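Local atomic coordinates of thiol-activated cytolysin (Desulfobulbus propionicus, PDB entry 6NAL), a protein that probably perforates target-cell membranes by assembling into oligomeric pores, as a Gram-negative member of the cholesterol-dependent cytolysin family. Residues G1-L6 / S215-D220; T27-I32 / E354-K359; D33-E38 / M48-C53; S285-S290 / L304-M309; I427-C432 / Q466-T471. All coordinates share one frame; numbering follows the deposited sequence.

Interaction 1. Residues G1-L6 / S215-D220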
# COMPACT_ATOMS: atom_id res chain seq x y z
N GLY A 1 58.30 -11.44 35.65
CA GLY A 1 57.26 -12.39 35.27
C GLY A 1 56.11 -12.43 36.27
O GLY A 1 55.05 -13.06 36.03
N ASN A 2 56.34 -11.73 37.39
CA ASN A 2 55.40 -11.64 38.50
C ASN A 2 54.29 -10.62 38.25
O ASN A 2 53.19 -10.73 38.81
CB ASN A 2 56.18 -11.24 39.76
CG ASN A 2 57.25 -10.14 39.46
OD1 ASN A 2 57.45 -9.74 38.30
ND2 ASN A 2 57.93 -9.67 40.52
N ASN A 3 54.58 -9.59 37.45
CA ASN A 3 53.56 -8.58 37.16
C ASN A 3 52.52 -9.11 36.18
O ASN A 3 51.33 -8.83 36.34
CB ASN A 3 54.21 -7.32 36.59
CG ASN A 3 55.05 -6.59 37.62
OD1 ASN A 3 54.73 -6.53 38.84
ND2 ASN A 3 56.13 -6.01 37.14
N ARG A 4 52.93 -9.90 35.19
CA ARG A 4 51.99 -10.49 34.24
C ARG A 4 51.03 -11.42 34.93
O ARG A 4 49.84 -11.47 34.58
CB ARG A 4 52.74 -11.25 33.17
CG ARG A 4 53.25 -10.36 32.07
CD ARG A 4 53.69 -11.14 30.87
NE ARG A 4 54.49 -10.28 30.01
CZ ARG A 4 55.53 -10.68 29.29
NH1 ARG A 4 55.92 -11.94 29.33
NH2 ARG A 4 56.17 -9.82 28.52
N ALA A 5 51.51 -12.18 35.90
CA ALA A 5 50.66 -13.13 36.60
C ALA A 5 49.56 -12.42 37.38
O ALA A 5 48.46 -12.97 37.54
CB ALA A 5 51.51 -14.01 37.52
N LEU A 6 49.82 -11.20 37.85
CA LEU A 6 48.77 -10.40 38.50
C LEU A 6 47.78 -9.87 37.47
O LEU A 6 46.57 -9.82 37.72
CB LEU A 6 49.39 -9.24 39.29
CG LEU A 6 48.43 -8.20 39.88
CD1 LEU A 6 47.53 -8.88 40.91
CD2 LEU A 6 49.16 -6.98 40.51
N SER A 215 57.50 -4.99 32.48
CA SER A 215 57.45 -3.87 33.42
C SER A 215 56.04 -3.39 33.73
O SER A 215 55.86 -2.70 34.75
CB SER A 215 58.22 -2.67 32.88
OG SER A 215 58.00 -2.48 31.49
N THR A 216 55.05 -3.68 32.89
CA THR A 216 53.70 -3.15 33.04
C THR A 216 52.98 -3.88 34.17
O THR A 216 53.14 -5.08 34.36
CB THR A 216 52.89 -3.30 31.73
OG1 THR A 216 53.45 -2.49 30.70
CG2 THR A 216 51.43 -2.87 31.92
N THR A 217 52.18 -3.16 34.92
CA THR A 217 51.48 -3.74 36.06
C THR A 217 49.99 -3.50 35.90
O THR A 217 49.55 -2.68 35.09
CB THR A 217 51.95 -3.12 37.39
OG1 THR A 217 51.81 -1.70 37.32
CG2 THR A 217 53.40 -3.46 37.69
N TRP A 218 49.21 -4.23 36.70
CA TRP A 218 47.78 -4.03 36.73
C TRP A 218 47.48 -2.56 37.01
O TRP A 218 46.59 -1.97 36.40
CB TRP A 218 47.09 -4.92 37.78
CG TRP A 218 45.60 -4.66 37.77
CD1 TRP A 218 44.88 -4.02 38.73
CD2 TRP A 218 44.69 -4.98 36.72
NE1 TRP A 218 43.55 -3.94 38.35
CE2 TRP A 218 43.42 -4.52 37.12
CE3 TRP A 218 44.81 -5.62 35.49
CZ2 TRP A 218 42.28 -4.67 36.33
CZ3 TRP A 218 43.67 -5.78 34.70
CH2 TRP A 218 42.43 -5.30 35.13
N GLU A 219 48.26 -1.96 37.90
CA GLU A 219 48.00 -0.59 38.31
C GLU A 219 48.16 0.39 37.15
O GLU A 219 47.46 1.41 37.10
CB GLU A 219 48.91 -0.22 39.47
CG GLU A 219 48.42 0.98 40.22
CD GLU A 219 47.20 0.65 41.07
OE1 GLU A 219 47.05 -0.54 41.49
OE2 GLU A 219 46.40 1.58 41.30
N ASP A 220 49.04 0.10 36.20
CA ASP A 220 49.12 0.96 35.02
C ASP A 220 47.85 0.87 34.17
O ASP A 220 47.42 1.87 33.61
CB ASP A 220 50.32 0.59 34.17
CG ASP A 220 51.60 0.75 34.93
OD1 ASP A 220 51.73 1.80 35.59
OD2 ASP A 220 52.42 -0.19 34.88
O HOH W 1 50.88 -6.32 37.59
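N3 buries the most surface in this contact, laying its side chain beside that of T217 so that both point the same way. Its CB comes down on the backbone of the other segment, 3.3 Å from T216 O, while CG of N3 rests 3.5 Å from the methyl CG2 of T217. With CG set beside the backbone N (chi1 -68°), the N3 amide reaches past this methyl to give ND2 a hydrogen bond to E214 O, just ahead of segment 215-220. One turn on, L6 meets W218 through its CD2 methyl, 4.0 Å from W218 CB; the two side chains cross at roughly a right angle, and the indole then leads off from L6. Between these two touches a water bridges the backbones, donating to N3 O (2.8 Å) and accepting from W218 N (2.8 Å). T217 is the N-cap of the second helix, and its own N is held by D220 OD2. The contact thus sets the N-terminal end of helix 2-12 against the start of helix 218-224, with the W218 indole lying on K10 and L11 further along helix 2-12 and on I226, while R4 forms a salt bridge with D96.

Interaction 2. Residues T27-I32 / E354-K359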
# COMPACT_ATOMS: atom_id res chain seq x y z
N THR A 27 18.47 6.55 16.75
CA THR A 27 17.33 7.43 16.89
C THR A 27 16.13 6.68 17.45
O THR A 27 15.84 5.54 17.10
CB THR A 27 17.00 8.00 15.52
OG1 THR A 27 18.21 8.45 14.91
CG2 THR A 27 16.01 9.15 15.60
N SER A 28 15.41 7.34 18.32
CA SER A 28 14.08 6.90 18.66
C SER A 28 13.07 7.96 18.23
O SER A 28 13.32 9.16 18.32
CB SER A 28 13.95 6.62 20.14
OG SER A 28 12.60 6.86 20.52
N ILE A 29 11.96 7.50 17.70
CA ILE A 29 10.80 8.33 17.41
C ILE A 29 9.71 7.86 18.37
O ILE A 29 9.51 6.66 18.54
CB ILE A 29 10.37 8.20 15.94
CG1 ILE A 29 11.61 8.17 15.02
CG2 ILE A 29 9.42 9.33 15.58
CD1 ILE A 29 12.21 9.52 14.79
N SER A 30 9.04 8.77 19.02
CA SER A 30 8.10 8.32 20.07
C SER A 30 6.77 9.06 19.95
O SER A 30 6.49 10.00 20.69
CB SER A 30 8.72 8.50 21.46
OG SER A 30 8.96 9.87 21.73
N ASN A 31 5.94 8.61 19.02
CA ASN A 31 4.80 9.40 18.57
C ASN A 31 4.10 8.62 17.46
O ASN A 31 4.75 8.12 16.55
CB ASN A 31 5.26 10.77 18.07
CG ASN A 31 6.48 10.69 17.17
OD1 ASN A 31 6.43 10.07 16.11
ND2 ASN A 31 7.59 11.33 17.59
N ILE A 32 2.78 8.48 17.53
CA ILE A 32 2.04 7.74 16.52
C ILE A 32 1.23 8.68 15.61
O ILE A 32 0.42 8.21 14.81
CB ILE A 32 1.14 6.68 17.19
CG1 ILE A 32 0.53 5.74 16.13
CG2 ILE A 32 0.06 7.30 18.04
CD1 ILE A 32 1.53 5.06 15.18
N GLU A 354 15.52 3.96 14.49
CA GLU A 354 14.19 4.18 13.96
C GLU A 354 14.22 5.37 13.01
O GLU A 354 15.09 6.23 13.08
CB GLU A 354 13.18 4.41 15.08
CG GLU A 354 13.16 3.24 16.05
CD GLU A 354 12.28 3.47 17.28
OE1 GLU A 354 11.94 4.65 17.54
OE2 GLU A 354 11.95 2.48 17.98
N TYR A 355 13.27 5.36 12.09
CA TYR A 355 13.15 6.41 11.11
C TYR A 355 11.70 6.46 10.64
O TYR A 355 10.92 5.53 10.85
CB TYR A 355 14.12 6.21 9.96
CG TYR A 355 13.97 4.94 9.17
CD1 TYR A 355 14.58 3.77 9.56
CD2 TYR A 355 13.29 4.95 7.97
CE1 TYR A 355 14.47 2.60 8.78
CE2 TYR A 355 13.18 3.82 7.19
CZ TYR A 355 13.77 2.64 7.61
OH TYR A 355 13.63 1.51 6.84
N VAL A 356 11.37 7.57 9.99
CA VAL A 356 10.06 7.78 9.37
C VAL A 356 10.18 7.60 7.86
O VAL A 356 10.78 8.44 7.17
CB VAL A 356 9.52 9.17 9.70
CG1 VAL A 356 8.16 9.33 9.10
CG2 VAL A 356 9.47 9.38 11.18
N ALA A 357 9.62 6.53 7.31
CA ALA A 357 9.63 6.34 5.86
C ALA A 357 8.42 7.09 5.32
O ALA A 357 7.31 6.89 5.82
CB ALA A 357 9.55 4.86 5.45
N GLU A 358 8.64 7.94 4.30
CA GLU A 358 7.55 8.68 3.65
C GLU A 358 7.28 8.16 2.24
O GLU A 358 8.17 8.15 1.40
CB GLU A 358 7.89 10.16 3.58
CG GLU A 358 8.33 10.69 4.91
CD GLU A 358 8.73 12.16 4.84
OE1 GLU A 358 8.37 12.93 5.78
OE2 GLU A 358 9.32 12.55 3.80
N LYS A 359 6.05 7.74 1.99
CA LYS A 359 5.64 7.22 0.69
C LYS A 359 4.69 8.23 0.06
O LYS A 359 3.70 8.62 0.67
CB LYS A 359 4.97 5.85 0.79
CG LYS A 359 4.46 5.37 -0.58
CD LYS A 359 3.68 4.08 -0.48
CE LYS A 359 3.45 3.44 -1.85
NZ LYS A 359 4.12 4.13 -3.00
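This is a surface contact in which an irregular loop, passing through T27 and I29, is tied to the long strand 349-372 at E354 by one backbone bond and one carboxylate. The backbone bond runs from E354 N to T27 O at 3.1 Å. The carboxylate reaches back the other way: OE1 of E354 accepts from I29 N at 2.9 Å in a nearly straight bond (N-H...O angle 165°), met almost head-on to its C-O bond. E354 can reach so far because its chain is extended beyond CG (chi2 173°), sliding past the I29 side chain in the opposite direction. T27 and I29, two residues apart in the loop, are therefore held by the same glutamate, and S28 CA sits 3.3 Å from E354 OE1. K52 on the neighbouring strand makes a long, weak ion pair with the same oxygen. The strand belongs to the mixed sheet in which 349-372 runs antiparallel to 44-59, with backbone bonds pairing Y355 with C53 and A357 with E51; the loop passes along this sheet on its way from helix 2-12 to strand 37-41. I29 adds apolar cover, its CG1 lying 4.1 Å from E354 CB and its CG2 4.4 Å from V356 CG2. T27 presses CB to 3.6 Å from E354 O, and its hydroxyl OG1 is hydrogen-bonded to D155 and N157. E354 also packs on L393 of the second subunit.

Interaction 3. Residues D33-E38 / M48-C53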
# COMPACT_ATOMS: atom_id res chain seq x y z
N ASP A 33 1.45 9.99 15.71
CA ASP A 33 0.60 10.98 15.05
C ASP A 33 1.10 11.25 13.63
O ASP A 33 1.59 12.34 13.29
CB ASP A 33 0.57 12.26 15.88
CG ASP A 33 1.99 12.73 16.30
OD1 ASP A 33 2.88 11.87 16.52
OD2 ASP A 33 2.21 13.96 16.39
N LEU A 34 0.95 10.24 12.77
CA LEU A 34 1.44 10.31 11.39
C LEU A 34 0.29 10.12 10.40
O LEU A 34 0.16 9.07 9.75
CB LEU A 34 2.52 9.26 11.16
CG LEU A 34 3.86 9.40 11.88
CD1 LEU A 34 4.80 8.21 11.43
CD2 LEU A 34 4.53 10.70 11.62
N PRO A 35 -0.57 11.13 10.25
CA PRO A 35 -1.73 10.98 9.37
C PRO A 35 -1.35 11.21 7.93
O PRO A 35 -0.46 12.00 7.62
CB PRO A 35 -2.70 12.06 9.86
CG PRO A 35 -1.74 13.22 10.21
CD PRO A 35 -0.51 12.49 10.84
N ALA A 36 -2.06 10.53 7.04
CA ALA A 36 -1.88 10.74 5.62
C ALA A 36 -2.26 12.16 5.25
O ALA A 36 -3.19 12.75 5.82
CB ALA A 36 -2.73 9.76 4.84
N GLU A 37 -1.54 12.72 4.27
CA GLU A 37 -1.82 14.07 3.81
C GLU A 37 -1.84 14.12 2.28
O GLU A 37 -1.29 13.27 1.59
CB GLU A 37 -0.81 15.10 4.33
CG GLU A 37 0.57 14.58 4.48
CD GLU A 37 1.45 15.50 5.29
OE1 GLU A 37 2.65 15.66 4.94
OE2 GLU A 37 0.93 16.07 6.26
N GLU A 38 -2.51 15.13 1.76
CA GLU A 38 -2.88 15.16 0.37
C GLU A 38 -2.71 16.57 -0.17
O GLU A 38 -2.74 17.56 0.56
CB GLU A 38 -4.34 14.68 0.18
CG GLU A 38 -5.44 15.65 0.81
CD GLU A 38 -6.90 15.36 0.27
OE1 GLU A 38 -7.21 14.21 -0.05
OE2 GLU A 38 -7.74 16.29 0.17
N MSE A 48 0.57 11.49 0.48
CA MSE A 48 1.79 11.20 1.19
C MSE A 48 1.44 10.50 2.48
O MSE A 48 0.75 11.04 3.33
CB MSE A 48 2.61 12.44 1.45
CG MSE A 48 3.88 12.09 2.26
SE MSE A 48 5.45 13.19 1.93
CE MSE A 48 6.06 13.27 3.77
N THR A 49 1.94 9.29 2.63
CA THR A 49 1.72 8.46 3.81
C THR A 49 3.06 8.26 4.53
O THR A 49 4.13 8.29 3.92
CB THR A 49 1.07 7.13 3.39
OG1 THR A 49 0.70 6.40 4.56
CG2 THR A 49 2.00 6.29 2.50
N ARG A 50 3.01 8.10 5.85
CA ARG A 50 4.21 8.03 6.67
C ARG A 50 4.13 6.82 7.56
O ARG A 50 3.07 6.47 8.07
CB ARG A 50 4.42 9.29 7.50
CG ARG A 50 4.89 10.48 6.65
CD ARG A 50 4.95 11.78 7.43
NE ARG A 50 3.67 12.02 8.05
CZ ARG A 50 3.38 13.02 8.86
NH1 ARG A 50 4.30 13.93 9.17
NH2 ARG A 50 2.16 13.11 9.34
N GLU A 51 5.26 6.18 7.74
CA GLU A 51 5.34 4.96 8.51
C GLU A 51 6.61 4.98 9.36
O GLU A 51 7.68 5.36 8.88
CB GLU A 51 5.35 3.75 7.62
CG GLU A 51 4.89 2.48 8.27
CD GLU A 51 5.08 1.28 7.32
OE1 GLU A 51 5.64 1.45 6.19
OE2 GLU A 51 4.67 0.16 7.72
N LYS A 52 6.45 4.56 10.59
CA LYS A 52 7.51 4.45 11.55
C LYS A 52 8.15 3.09 11.37
O LYS A 52 7.44 2.07 11.41
CB LYS A 52 6.96 4.62 12.96
CG LYS A 52 8.03 4.63 14.04
CD LYS A 52 7.49 5.02 15.43
CE LYS A 52 8.25 4.23 16.53
NZ LYS A 52 8.61 4.97 17.76
N CYS A 53 9.48 3.08 11.16
CA CYS A 53 10.25 1.86 10.95
C CYS A 53 11.50 1.89 11.79
O CYS A 53 11.96 2.95 12.21
CB CYS A 53 10.74 1.67 9.50
SG CYS A 53 9.51 1.89 8.28
O HOH W 2 0.52 8.26 7.04
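L34 drops its side chain onto R50, the two crossing at about a right angle. Its CD2 lies over the centre of one face of the guanidinium, 3.8 Å from R50 CZ, while CD1 reaches along the strand to 4.1 Å from K52 N. A water donates to L34 O and accepts from R50 N, so the two backbones are linked here through solvent rather than directly. P35 follows beside the same arginine: its ring edges up to the guanidinium near its plane, and P35 O takes a weak hydrogen bond from R50 NH2 at 3.3 Å. A bend at chi3 (-54°) brings the guanidinium beside L34 and P35, and the contact buries NE without a partner in the model. At A36 the segment closes in, with CA 3.5 Å from M48 O in a CH...O contact. Here the beta hairpin of strands 37-41 and 44-59 begins: E37 and M48 form an antiparallel hydrogen-bonded pair, E37 N giving to M48 O at 3.0 Å and M48 N to E37 O at 2.8 Å. The E37 side chain shares a face with selenomethionine M48, and its OE2 stays 4.4 Å from R50 NH2, well out of the guanidinium plane, so any attraction is probably between charges alone. The E38 carboxylate is hydrogen-bonded to Y45 OH and Y389 N. On its other edge, strand 44-59 pairs with strand 349-372.

Interaction 4. Residues S285-S290 / L304-M309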
# COMPACT_ATOMS: atom_id res chain seq x y z
N SER A 285 17.22 17.31 -13.35
CA SER A 285 17.75 18.65 -13.18
C SER A 285 17.61 19.13 -11.75
O SER A 285 18.28 20.08 -11.35
CB SER A 285 17.02 19.62 -14.11
OG SER A 285 15.62 19.62 -13.82
N GLN A 286 16.73 18.51 -10.98
CA GLN A 286 16.48 18.89 -9.61
C GLN A 286 17.33 18.12 -8.63
O GLN A 286 17.12 18.25 -7.43
CB GLN A 286 15.00 18.67 -9.28
CG GLN A 286 14.07 19.74 -9.83
CD GLN A 286 12.62 19.33 -9.77
OE1 GLN A 286 12.07 18.93 -10.78
NE2 GLN A 286 11.99 19.42 -8.59
N ILE A 287 18.25 17.29 -9.11
CA ILE A 287 19.07 16.43 -8.25
C ILE A 287 20.51 16.93 -8.28
O ILE A 287 21.17 16.93 -9.32
CB ILE A 287 18.97 14.96 -8.69
CG1 ILE A 287 17.48 14.56 -8.68
CG2 ILE A 287 19.75 14.07 -7.77
CD1 ILE A 287 17.20 13.13 -9.14
N ASP A 288 20.99 17.34 -7.10
CA ASP A 288 22.38 17.75 -6.90
C ASP A 288 23.25 16.56 -6.48
O ASP A 288 22.93 15.87 -5.51
CB ASP A 288 22.48 18.82 -5.81
CG ASP A 288 21.87 20.17 -6.22
OD1 ASP A 288 21.71 20.44 -7.44
OD2 ASP A 288 21.56 20.96 -5.30
N VAL A 289 24.37 16.36 -7.18
CA VAL A 289 25.26 15.23 -6.93
C VAL A 289 26.52 15.71 -6.23
O VAL A 289 27.09 16.75 -6.58
CB VAL A 289 25.62 14.51 -8.24
CG1 VAL A 289 26.38 13.22 -7.93
CG2 VAL A 289 24.39 14.25 -9.08
N SER A 290 26.95 14.96 -5.23
CA SER A 290 28.20 15.19 -4.53
C SER A 290 28.91 13.86 -4.45
O SER A 290 28.26 12.84 -4.31
CB SER A 290 27.99 15.73 -3.15
OG SER A 290 27.50 17.04 -3.27
N LEU A 304 27.67 18.67 -9.46
CA LEU A 304 27.46 18.00 -10.72
C LEU A 304 25.97 17.76 -10.97
O LEU A 304 25.14 17.75 -10.04
CB LEU A 304 28.23 16.69 -10.73
CG LEU A 304 29.77 16.79 -10.77
CD1 LEU A 304 30.31 17.74 -9.74
CD2 LEU A 304 30.30 15.40 -10.55
N SER A 305 25.64 17.59 -12.26
CA SER A 305 24.26 17.37 -12.69
C SER A 305 24.11 16.19 -13.64
O SER A 305 24.96 15.91 -14.48
CB SER A 305 23.69 18.57 -13.39
OG SER A 305 22.58 18.17 -14.17
N LEU A 306 22.99 15.51 -13.52
CA LEU A 306 22.75 14.35 -14.33
C LEU A 306 22.11 14.66 -15.68
O LEU A 306 21.90 13.73 -16.46
CB LEU A 306 21.86 13.39 -13.57
CG LEU A 306 22.34 13.22 -12.13
CD1 LEU A 306 21.39 13.94 -11.18
CD2 LEU A 306 22.42 11.75 -11.85
N ASN A 307 21.76 15.91 -15.96
CA ASN A 307 21.36 16.21 -17.34
C ASN A 307 22.55 16.02 -18.27
O ASN A 307 22.45 15.32 -19.29
CB ASN A 307 20.82 17.63 -17.44
CG ASN A 307 19.43 17.74 -16.85
OD1 ASN A 307 19.08 18.77 -16.26
ND2 ASN A 307 18.62 16.68 -17.01
N SER A 308 23.69 16.62 -17.92
CA SER A 308 24.89 16.62 -18.75
C SER A 308 25.42 15.21 -18.98
O SER A 308 25.83 14.53 -18.03
CB SER A 308 25.94 17.49 -18.07
OG SER A 308 27.26 17.05 -18.37
N MSE A 309 25.46 14.81 -20.24
CA MSE A 309 26.17 13.59 -20.61
C MSE A 309 27.66 13.57 -20.18
O MSE A 309 28.25 12.51 -20.05
CB MSE A 309 26.12 13.38 -22.13
CG MSE A 309 24.76 13.35 -22.75
SE MSE A 309 24.85 13.07 -24.69
CE MSE A 309 26.78 12.67 -24.92
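L306 is the bump of this contact, its CD1 methyl seated in a hollow between I287 and V289. That methyl lies 3.6 Å from I287 CB, 3.5 Å from I287 O and 3.7 Å from V289 CG2. The V289 side chain crosses L306 at about a right angle, with the valine methyl CG2 against the CG-CD1 bond of the leucine. CG of L306 sits anti to its carbonyl carbon, beside the backbone N (chi1 -46°), which swings the branch over towards the neighbouring strand. Where the two strands still run together, V289 and L304 form an antiparallel hydrogen-bonded pair: V289 N donates to L304 O at 3.3 Å, and their CB atoms lie 4.2 Å apart on the same face. Past this pair the chain makes an ST turn, S305 OG accepting from N307 N at 3.0 Å, and the chain curls back so that N307 OD1 meets S285 CB at 3.1 Å. N307 ND2 is bonded to K281 O, which ties this turn to helix 279-284. The hairpin of 287-294 and 299-305 probably corresponds to the beta4-beta5 pair of other cytolysins of this family, whose parting accompanies pore assembly. It forms one edge of the sheet continuing through strand 232-250; F248 packs on I287 and L306, helix 254-264 lies against I287, and I315 of helix 309-320 rests on V289.

Interaction 5. Residues I427-C432 / Q466-T471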
# COMPACT_ATOMS: atom_id res chain seq x y z
N ILE A 427 -20.14 3.51 -15.95
CA ILE A 427 -20.68 4.13 -17.16
C ILE A 427 -21.76 3.24 -17.70
O ILE A 427 -21.51 2.06 -17.92
CB ILE A 427 -19.62 4.35 -18.25
CG1 ILE A 427 -18.50 5.22 -17.74
CG2 ILE A 427 -20.25 5.03 -19.48
CD1 ILE A 427 -17.32 5.31 -18.75
N LYS A 428 -22.94 3.81 -17.98
CA LYS A 428 -24.06 3.08 -18.56
C LYS A 428 -24.64 3.90 -19.70
O LYS A 428 -24.82 5.10 -19.57
CB LYS A 428 -25.18 2.81 -17.53
CG LYS A 428 -26.26 1.87 -18.00
CD LYS A 428 -27.58 2.15 -17.34
CE LYS A 428 -27.74 1.37 -16.03
NZ LYS A 428 -29.05 1.70 -15.37
N THR A 429 -24.95 3.24 -20.81
CA THR A 429 -25.58 3.89 -21.95
C THR A 429 -26.89 3.18 -22.32
O THR A 429 -26.92 1.95 -22.42
CB THR A 429 -24.66 3.90 -23.17
OG1 THR A 429 -24.28 2.55 -23.53
CG2 THR A 429 -23.42 4.66 -22.89
N GLU A 430 -27.95 3.96 -22.56
CA GLU A 430 -29.21 3.39 -22.99
C GLU A 430 -29.72 4.11 -24.23
O GLU A 430 -29.51 5.30 -24.42
CB GLU A 430 -30.24 3.46 -21.88
CG GLU A 430 -29.86 2.70 -20.65
CD GLU A 430 -30.70 3.12 -19.45
OE1 GLU A 430 -30.52 4.26 -18.96
OE2 GLU A 430 -31.56 2.33 -19.01
N GLY A 431 -30.37 3.35 -25.10
CA GLY A 431 -30.92 3.92 -26.30
C GLY A 431 -32.38 3.61 -26.33
O GLY A 431 -32.76 2.47 -26.06
N CYS A 432 -33.21 4.61 -26.60
CA CYS A 432 -34.66 4.40 -26.71
C CYS A 432 -34.99 3.75 -28.05
O CYS A 432 -34.75 4.34 -29.11
CB CYS A 432 -35.40 5.72 -26.58
SG CYS A 432 -37.19 5.51 -26.77
N GLN A 466 -28.10 -1.18 -31.90
CA GLN A 466 -27.42 -0.13 -31.17
C GLN A 466 -26.01 -0.59 -30.88
O GLN A 466 -25.81 -1.65 -30.29
CB GLN A 466 -28.13 0.18 -29.85
CG GLN A 466 -29.51 0.81 -29.97
CD GLN A 466 -30.12 1.10 -28.59
OE1 GLN A 466 -29.45 1.20 -27.54
NE2 GLN A 466 -31.41 1.23 -28.59
N THR A 467 -25.04 0.22 -31.25
CA THR A 467 -23.65 -0.17 -31.15
C THR A 467 -23.01 0.57 -30.00
O THR A 467 -23.44 1.68 -29.64
CB THR A 467 -22.91 0.14 -32.45
OG1 THR A 467 -22.90 1.56 -32.61
CG2 THR A 467 -23.61 -0.57 -33.65
N PHE A 468 -22.00 -0.06 -29.41
CA PHE A 468 -21.31 0.45 -28.25
C PHE A 468 -19.85 0.08 -28.36
O PHE A 468 -19.52 -1.06 -28.67
CB PHE A 468 -21.86 -0.15 -26.97
CG PHE A 468 -21.18 0.33 -25.70
CD1 PHE A 468 -20.07 -0.33 -25.20
CD2 PHE A 468 -21.68 1.38 -24.98
CE1 PHE A 468 -19.47 0.08 -24.01
CE2 PHE A 468 -21.08 1.80 -23.79
CZ PHE A 468 -20.00 1.14 -23.30
N SER A 469 -18.99 1.05 -28.09
CA SER A 469 -17.57 0.79 -28.07
C SER A 469 -17.00 1.69 -27.00
O SER A 469 -17.37 2.86 -26.89
CB SER A 469 -16.91 1.04 -29.43
OG SER A 469 -16.37 2.36 -29.47
N MSE A 470 -16.14 1.10 -26.19
CA MSE A 470 -15.45 1.83 -25.16
C MSE A 470 -13.95 1.63 -25.39
O MSE A 470 -13.54 0.52 -25.70
CB MSE A 470 -15.83 1.35 -23.78
CG MSE A 470 -15.02 2.05 -22.73
SE MSE A 470 -15.74 1.65 -21.02
CE MSE A 470 -15.06 -0.14 -20.76
N THR A 471 -13.17 2.68 -25.22
CA THR A 471 -11.73 2.64 -25.40
C THR A 471 -11.11 3.33 -24.19
O THR A 471 -11.39 4.53 -23.96
CB THR A 471 -11.34 3.35 -26.68
OG1 THR A 471 -11.98 2.70 -27.79
CG2 THR A 471 -9.89 3.33 -26.84
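With CG anti to the backbone N (chi1 179°), F468 throws its ring across the gap towards T429, whose chi1 of 58° puts OG1 between the backbone N and the carbonyl carbon. The hydroxyl oxygen therefore comes close to the ring on one side, T429 OG1 lying 3.2 Å from F468 CD2 and 3.3 Å from CE2, at a slant to the ring plane. The methyl meets the ring differently: T429 CG2 lies in the ring plane at its edge, 3.8 Å from F468 CE2. The two side chains cross obliquely, and the polar need of the hydroxyl is met by S443 OG on the neighbouring strand.

Two residues back, Q466 reaches to G431 with its chain extended beyond CG. Its NE2 donates to G431 O at 3.1 Å, in the plane of the Q466 amide but well above the plane of the acceptor carbonyl, and a second bond from NE2 goes to T463 O. On the other side of the amide, OE1 lies 3.3 Å from G431 CA, where the lack of a side chain lets the amide come right against the backbone.

The strands 427-432 and 466-471 run nearly antiparallel, at 165°, with axes 8.8 Å apart, too far for backbone bonding, so side chains bridge the gap, that of Q466 reaching the backbone of G431. I427 and T429 also pack on strand 454-462, to which 465-471 is bonded, while 422-432 belongs to a separate four-stranded sheet. This is the face-to-face packing of two sheets in a beta sandwich, as expected for the C-terminal domain of this cytolysin family.

Interactions 2 and 3 are the only two that touch, their centres about 10 Å apart: strands 349-372 and 44-59 are neighbours in one sheet, where K359 O meets T49 N and Y355 N meets C53 O. Both also meet the second subunit, and an imidazole, probably from the crystallisation liquor, lies about 3 Å from the side chain of Y355. Interaction 4 belongs to a different sheet, its centre about 29 Å from those of both. The ends of the molecule carry the others: interactions 1 and 5 stand about 98 Å apart between centres, on opposite sides of the chain's centre. Strand 465-471 of interaction 5 nevertheless reaches the sheet that holds interactions 2 and 3.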